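Sortase family protein (Clostridium perfringens, PDB 4D70) probably acts as a cysteine transpeptidase of the sortase D class, cleaving surface proteins at a sorting signal and joining them to an amino group of the cell wall. Local coordinates at residues E30-T33 against L34-K38; T94-P97 against G98-G101; C170-R173 against G174-Y178. All coordinates share one frame; numbering follows the deposited sequence.

Interaction 1. Residues E30-T33 against L34-K38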
# COMPACT_ATOMS: atom_id res chain seq x y z
N GLU A 30 2.80 -14.00 3.85
CA GLU A 30 2.17 -12.77 4.31
C GLU A 30 2.28 -12.67 5.83
O GLU A 30 2.78 -11.67 6.35
CB GLU A 30 0.70 -12.71 3.88
CG GLU A 30 -0.03 -11.46 4.36
CD GLU A 30 -1.47 -11.39 3.87
OE1 GLU A 30 -1.94 -12.36 3.26
OE2 GLU A 30 -2.15 -10.37 4.08
N LYS A 31 1.84 -13.71 6.54
CA LYS A 31 1.88 -13.68 8.01
C LYS A 31 3.30 -13.42 8.50
O LYS A 31 3.54 -12.66 9.44
CB LYS A 31 1.38 -14.98 8.59
CG LYS A 31 1.50 -15.08 10.10
CD LYS A 31 0.57 -14.11 10.81
CE LYS A 31 0.53 -14.38 12.32
NZ LYS A 31 -0.10 -13.26 13.07
N LYS A 32 4.25 -14.09 7.88
CA LYS A 32 5.62 -13.95 8.29
C LYS A 32 6.07 -12.50 8.15
O LYS A 32 6.60 -11.90 9.08
CB LYS A 32 6.51 -14.86 7.45
CG LYS A 32 7.91 -14.90 7.98
CD LYS A 32 8.86 -15.82 7.20
CE LYS A 32 10.24 -15.19 6.98
NZ LYS A 32 10.24 -14.30 5.78
N THR A 33 5.89 -11.94 6.96
CA THR A 33 6.29 -10.57 6.71
C THR A 33 5.62 -9.69 7.73
O THR A 33 6.21 -8.77 8.26
CB THR A 33 5.78 -10.15 5.36
OG1 THR A 33 6.21 -11.11 4.39
CG2 THR A 33 6.26 -8.77 5.00
N LEU A 34 4.37 -10.00 7.98
CA LEU A 34 3.58 -9.22 8.93
C LEU A 34 4.13 -9.33 10.32
O LEU A 34 4.32 -8.34 11.01
CB LEU A 34 2.13 -9.67 8.87
CG LEU A 34 1.20 -9.26 9.98
CD1 LEU A 34 1.12 -7.75 10.02
CD2 LEU A 34 -0.19 -9.81 9.72
N GLU A 35 4.47 -10.53 10.75
CA GLU A 35 4.98 -10.69 12.13
C GLU A 35 6.38 -10.09 12.29
O GLU A 35 6.69 -9.46 13.29
CB GLU A 35 4.91 -12.14 12.56
CG GLU A 35 3.48 -12.65 12.73
CD GLU A 35 2.58 -11.72 13.57
OE1 GLU A 35 2.98 -11.33 14.70
OE2 GLU A 35 1.47 -11.34 13.12
N GLU A 36 7.20 -10.22 11.26
CA GLU A 36 8.56 -9.70 11.34
C GLU A 36 8.57 -8.19 11.45
O GLU A 36 9.43 -7.59 12.09
CB GLU A 36 9.39 -10.16 10.12
CG GLU A 36 9.13 -11.63 9.76
CD GLU A 36 10.33 -12.38 9.23
OE1 GLU A 36 10.78 -12.11 8.09
OE2 GLU A 36 10.79 -13.29 9.93
N PHE A 37 7.60 -7.55 10.78
CA PHE A 37 7.57 -6.11 10.81
C PHE A 37 7.13 -5.65 12.20
O PHE A 37 7.71 -4.74 12.77
CB PHE A 37 6.58 -5.55 9.74
CG PHE A 37 6.54 -4.06 9.68
CD1 PHE A 37 7.59 -3.33 9.19
CD2 PHE A 37 5.39 -3.38 10.07
CE1 PHE A 37 7.53 -1.96 9.12
CE2 PHE A 37 5.31 -2.00 10.01
CZ PHE A 37 6.39 -1.28 9.56
N LYS A 38 6.04 -6.24 12.69
CA LYS A 38 5.50 -5.88 14.01
C LYS A 38 6.54 -6.00 15.08
O LYS A 38 6.61 -5.16 15.99
CB LYS A 38 4.32 -6.79 14.36
CG LYS A 38 3.07 -6.47 13.57
CD LYS A 38 2.02 -7.54 13.82
CE LYS A 38 0.64 -7.05 13.44
NZ LYS A 38 -0.37 -8.13 13.60

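Interaction 2. Residues T94-P97 against G98-G101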
# COMPACT_ATOMS: atom_id res chain seq x y z
N THR A 94 7.87 5.53 -5.52
CA THR A 94 6.84 6.39 -4.97
C THR A 94 7.11 6.73 -3.51
O THR A 94 7.85 6.05 -2.80
CB THR A 94 5.45 5.76 -5.16
OG1 THR A 94 5.28 4.59 -4.36
CG2 THR A 94 5.27 5.43 -6.63
N ALA A 95 6.48 7.81 -3.07
CA ALA A 95 6.61 8.27 -1.71
C ALA A 95 6.39 7.16 -0.71
O ALA A 95 5.63 6.20 -0.93
CB ALA A 95 5.61 9.38 -1.43
N MET A 96 7.01 7.35 0.44
CA MET A 96 6.75 6.51 1.61
C MET A 96 5.59 7.08 2.39
O MET A 96 5.13 8.23 2.17
CB MET A 96 7.99 6.46 2.51
CG MET A 96 9.11 5.61 1.92
SD MET A 96 8.61 3.86 1.87
CE MET A 96 10.01 3.01 1.17
N PRO A 97 5.02 6.28 3.29
CA PRO A 97 3.83 6.73 3.95
C PRO A 97 4.03 8.06 4.64
O PRO A 97 5.06 8.30 5.22
CB PRO A 97 3.55 5.61 4.96
CG PRO A 97 4.14 4.41 4.33
CD PRO A 97 5.35 4.89 3.62
N GLY A 98 3.04 8.92 4.54
CA GLY A 98 3.07 10.22 5.20
C GLY A 98 3.88 11.30 4.51
O GLY A 98 3.83 12.45 4.93
N GLU A 99 4.59 10.95 3.45
CA GLU A 99 5.47 11.90 2.79
C GLU A 99 4.75 12.71 1.74
O GLU A 99 3.71 12.34 1.26
CB GLU A 99 6.65 11.19 2.10
CG GLU A 99 7.62 10.47 3.01
CD GLU A 99 8.80 9.91 2.23
OE1 GLU A 99 8.75 9.74 0.96
OE2 GLU A 99 9.79 9.63 2.92
N ASN A 100 5.33 13.85 1.38
CA ASN A 100 4.92 14.56 0.19
C ASN A 100 4.96 13.60 -0.99
O ASN A 100 5.85 12.76 -1.09
CB ASN A 100 5.87 15.70 -0.10
CG ASN A 100 5.90 16.73 1.00
OD1 ASN A 100 4.91 17.06 1.59
ND2 ASN A 100 7.05 17.28 1.20
N GLY A 101 4.00 13.72 -1.90
CA GLY A 101 3.92 12.80 -3.02
C GLY A 101 2.83 11.78 -2.78
O GLY A 101 1.90 12.02 -2.01

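Interaction 3. Residues C170-R173 against G174-Y178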
# COMPACT_ATOMS: atom_id res chain seq x y z
N CYS A 170 -6.99 -4.76 -10.12
CA CYS A 170 -7.61 -4.99 -11.42
C CYS A 170 -9.13 -5.00 -11.35
O CYS A 170 -9.72 -5.30 -10.33
CB CYS A 170 -7.17 -6.39 -11.98
SG CYS A 170 -5.40 -6.47 -12.19
N THR A 171 -9.74 -4.77 -12.49
CA THR A 171 -11.16 -4.93 -12.63
C THR A 171 -11.49 -5.28 -14.08
O THR A 171 -10.61 -5.32 -14.95
CB THR A 171 -11.91 -3.67 -12.14
OG1 THR A 171 -13.31 -3.96 -12.08
CG2 THR A 171 -11.67 -2.46 -13.06
N ASN A 172 -12.74 -5.61 -14.30
CA ASN A 172 -13.24 -5.96 -15.60
C ASN A 172 -12.46 -7.18 -16.17
O ASN A 172 -11.82 -7.10 -17.22
CB ASN A 172 -13.16 -4.78 -16.54
CG ASN A 172 -13.85 -5.04 -17.87
OD1 ASN A 172 -14.73 -5.89 -17.97
ND2 ASN A 172 -13.45 -4.30 -18.91
N ARG A 173 -12.52 -8.28 -15.43
CA ARG A 173 -11.94 -9.53 -15.87
C ARG A 173 -10.47 -9.29 -16.17
O ARG A 173 -9.91 -9.79 -17.14
CB ARG A 173 -12.71 -10.11 -17.07
CG ARG A 173 -14.13 -10.51 -16.69
CD ARG A 173 -15.07 -10.74 -17.88
NE ARG A 173 -14.57 -11.79 -18.77
CZ ARG A 173 -14.80 -13.10 -18.63
NH1 ARG A 173 -15.54 -13.57 -17.63
NH2 ARG A 173 -14.27 -13.96 -19.50
N GLY A 174 -9.81 -8.52 -15.31
CA GLY A 174 -8.35 -8.33 -15.46
C GLY A 174 -7.92 -7.36 -16.54
O GLY A 174 -6.72 -7.10 -16.69
N LYS A 175 -8.86 -6.80 -17.29
CA LYS A 175 -8.49 -5.94 -18.42
C LYS A 175 -8.16 -4.51 -18.00
O LYS A 175 -7.41 -3.79 -18.67
CB LYS A 175 -9.68 -5.89 -19.39
CG LYS A 175 -9.89 -7.19 -20.11
CD LYS A 175 -11.25 -7.32 -20.73
CE LYS A 175 -11.38 -8.73 -21.26
NZ LYS A 175 -12.69 -8.83 -21.93
N ASP A 176 -8.77 -4.06 -16.92
CA ASP A 176 -8.61 -2.64 -16.54
C ASP A 176 -8.05 -2.59 -15.14
O ASP A 176 -7.86 -3.59 -14.47
CB ASP A 176 -9.98 -1.97 -16.55
CG ASP A 176 -10.63 -1.96 -17.91
OD1 ASP A 176 -9.95 -1.77 -18.93
OD2 ASP A 176 -11.84 -2.09 -17.94
N ARG A 177 -7.70 -1.39 -14.74
CA ARG A 177 -7.15 -1.13 -13.41
C ARG A 177 -8.10 -0.34 -12.60
O ARG A 177 -8.67 0.65 -13.08
CB ARG A 177 -5.79 -0.41 -13.50
CG ARG A 177 -4.72 -1.25 -14.23
CD ARG A 177 -4.49 -2.59 -13.56
NE ARG A 177 -3.59 -3.49 -14.32
CZ ARG A 177 -3.97 -4.54 -15.05
NH1 ARG A 177 -5.26 -4.86 -15.23
NH2 ARG A 177 -3.05 -5.27 -15.64
N TYR A 178 -8.29 -0.74 -11.36
CA TYR A 178 -9.20 -0.07 -10.45
C TYR A 178 -8.29 0.70 -9.50
O TYR A 178 -7.36 0.12 -8.88
CB TYR A 178 -10.02 -1.11 -9.70
CG TYR A 178 -11.16 -0.54 -8.87
CD1 TYR A 178 -12.41 -0.37 -9.42
CD2 TYR A 178 -11.00 -0.26 -7.53
CE1 TYR A 178 -13.47 0.10 -8.66
CE2 TYR A 178 -12.06 0.25 -6.75
CZ TYR A 178 -13.27 0.40 -7.31
OH TYR A 178 -14.31 0.88 -6.55

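Interaction 1. Residues E30-T33 against L34-K38
K31 and E35, one helical turn apart, meet through a salt bridge in which K31 NZ lies 2.5 Å from E35 OE2, a length so short that its exact value is doubtful. The lysine chain turns at its second torsion (chi2 67°), which carries it obliquely across the glutamate, and its CE packs 3.4 Å from E35 CG. K38 completes the network one turn further on, with a longer approach of 3.7 Å between K38 NZ and E35 OE2. This one carboxylate oxygen thus stands between two ammonium groups and would be expected to offset part of their mutual repulsion. K32 and E36 repeat the i, i+4 pairing, but weakly: K32 NZ is 3.2 Å from E36 OE1. Beneath these charges the main chain satisfies itself in alpha-helical fashion. L34 N gives its hydrogen to E30 O at 2.8 Å, and E35 N donates to K31 O at 2.7 Å. The bond from F37 N to T33 O is longer, at 3.1 Å. The polar ends of E30 and T33 are satisfied elsewhere. E30 OE2 bonds to T73 OG1 and OE1 to S27 N, while T33 OG1, set beside its own backbone N (chi1 -53°), bonds to V29 O one turn back and also to N87 OD1. The helix 29-39 is amphipathic: its lysine and glutamate pairs lie on the outside, whereas T33 and L34 rest on V74 of strand 71-77, and L34 and F37 lie on L63 of strand 60-66, with the F37 ring also meeting F41 beyond the helix end.

Interaction 2. Residues T94-P97 against G98-G101
M96 N donates to E99 OE1 at 3.0 Å along a nearly straight path in one of the two modelled conformers of E99, meeting the oxygen from above the carboxylate plane. E99 CG sits beside its own backbone N (chi1 -65°), and the extended chain beyond it runs alongside M96, pointing the same way, with E99 CD 3.6 Å from M96 CB. A second bond ties the same two residues in the other sense: M96 O accepts the backbone N-H of E99 at 3.1 Å, closing a type II beta turn from M96 to E99. P97 and G98 occupy the two corners: the proline ring suits the first, and G98, with its positive phi of 79°, takes the second. One residue before the turn, A95 CB points inward and rests 3.4 Å from N100 O and 3.9 Å from G101 C, so the methyl group packs against the backbone where strand 101-109 begins. Several other polar groups of the loop have partners outside it: G98 N meets Y140 OH, A95 N meets Q158 OE1, A95 O meets H90 NE2, and both G98 O and N100 OD1 bond to K163 NZ. Two sorts of bond thus serve the turn. The main-chain bond does not depend on the glutamate rotamer, whereas the carboxylate bond does; as E99 is exposed and modelled in two conformers, the carboxylate bond may be only partly occupied, while proline, glycine and the backbone bond account for the turn itself.

Interaction 3. Residues C170-R173 against G174-Y178
The chain reverses through a type I' turn from N172 to K175, and a classic beta bulge sets K175 and D176 opposite T171, which shares a hydrogen-bonded antiparallel pair with D176. Both bonds of that pair, T171 N to D176 O and D176 N to T171 O, measure 3.0 Å, and K175 N to N172 O, also 3.0 Å, closes the turn. N172 ND2 reaches D176 OD2 at 2.9 Å; the oxygen lies close to the amide plane, whereas the donor stands above the carboxylate. The R177 chain bends at its second torsion (chi2 -58°), bringing one guanidinium face against C170 SG, 3.4 Å from R177 NH1. NH1 itself donates to G174 O and D176 O, both near the guanidinium plane, which fixes the group's rotation; D176 O takes T171 N and R177 NH1 from opposite faces. H108 of strand 101-109 touches both C170 and R177, a cysteine, histidine and arginine grouping consistent with a sortase active site. The hairpin of strands 163-171 and 176-184 lies between its neighbours: strand 137-148 meets T171, D176, R177 and Y178 through V147, T148 and I145, and strand 101-109 borders strand 163-171.

The three contacts are local, lie in series along the chain and do not touch; the centres of interactions 1 and 3 are about 28 Å apart. Interaction 1 belongs to the N-terminal helix 29-39, half bedded on strands 60-66 and 71-77, and sets charged pairs outside over aliphatic and aromatic packing inside. Interaction 2, also partly buried, is an irregular loop leading into strand 101-109, built on a backbone turn bond, a carboxylate-to-backbone bond and a proline-glycine corner. Interaction 3 is a surface hairpin end, joined by strand pairing. Strand 101-109 relates the last two: it starts at interaction 2 and supplies H108 beside interaction 3. Ion pairs mark interaction 1, whereas a sulfur over a guanidinium distinguishes interaction 3.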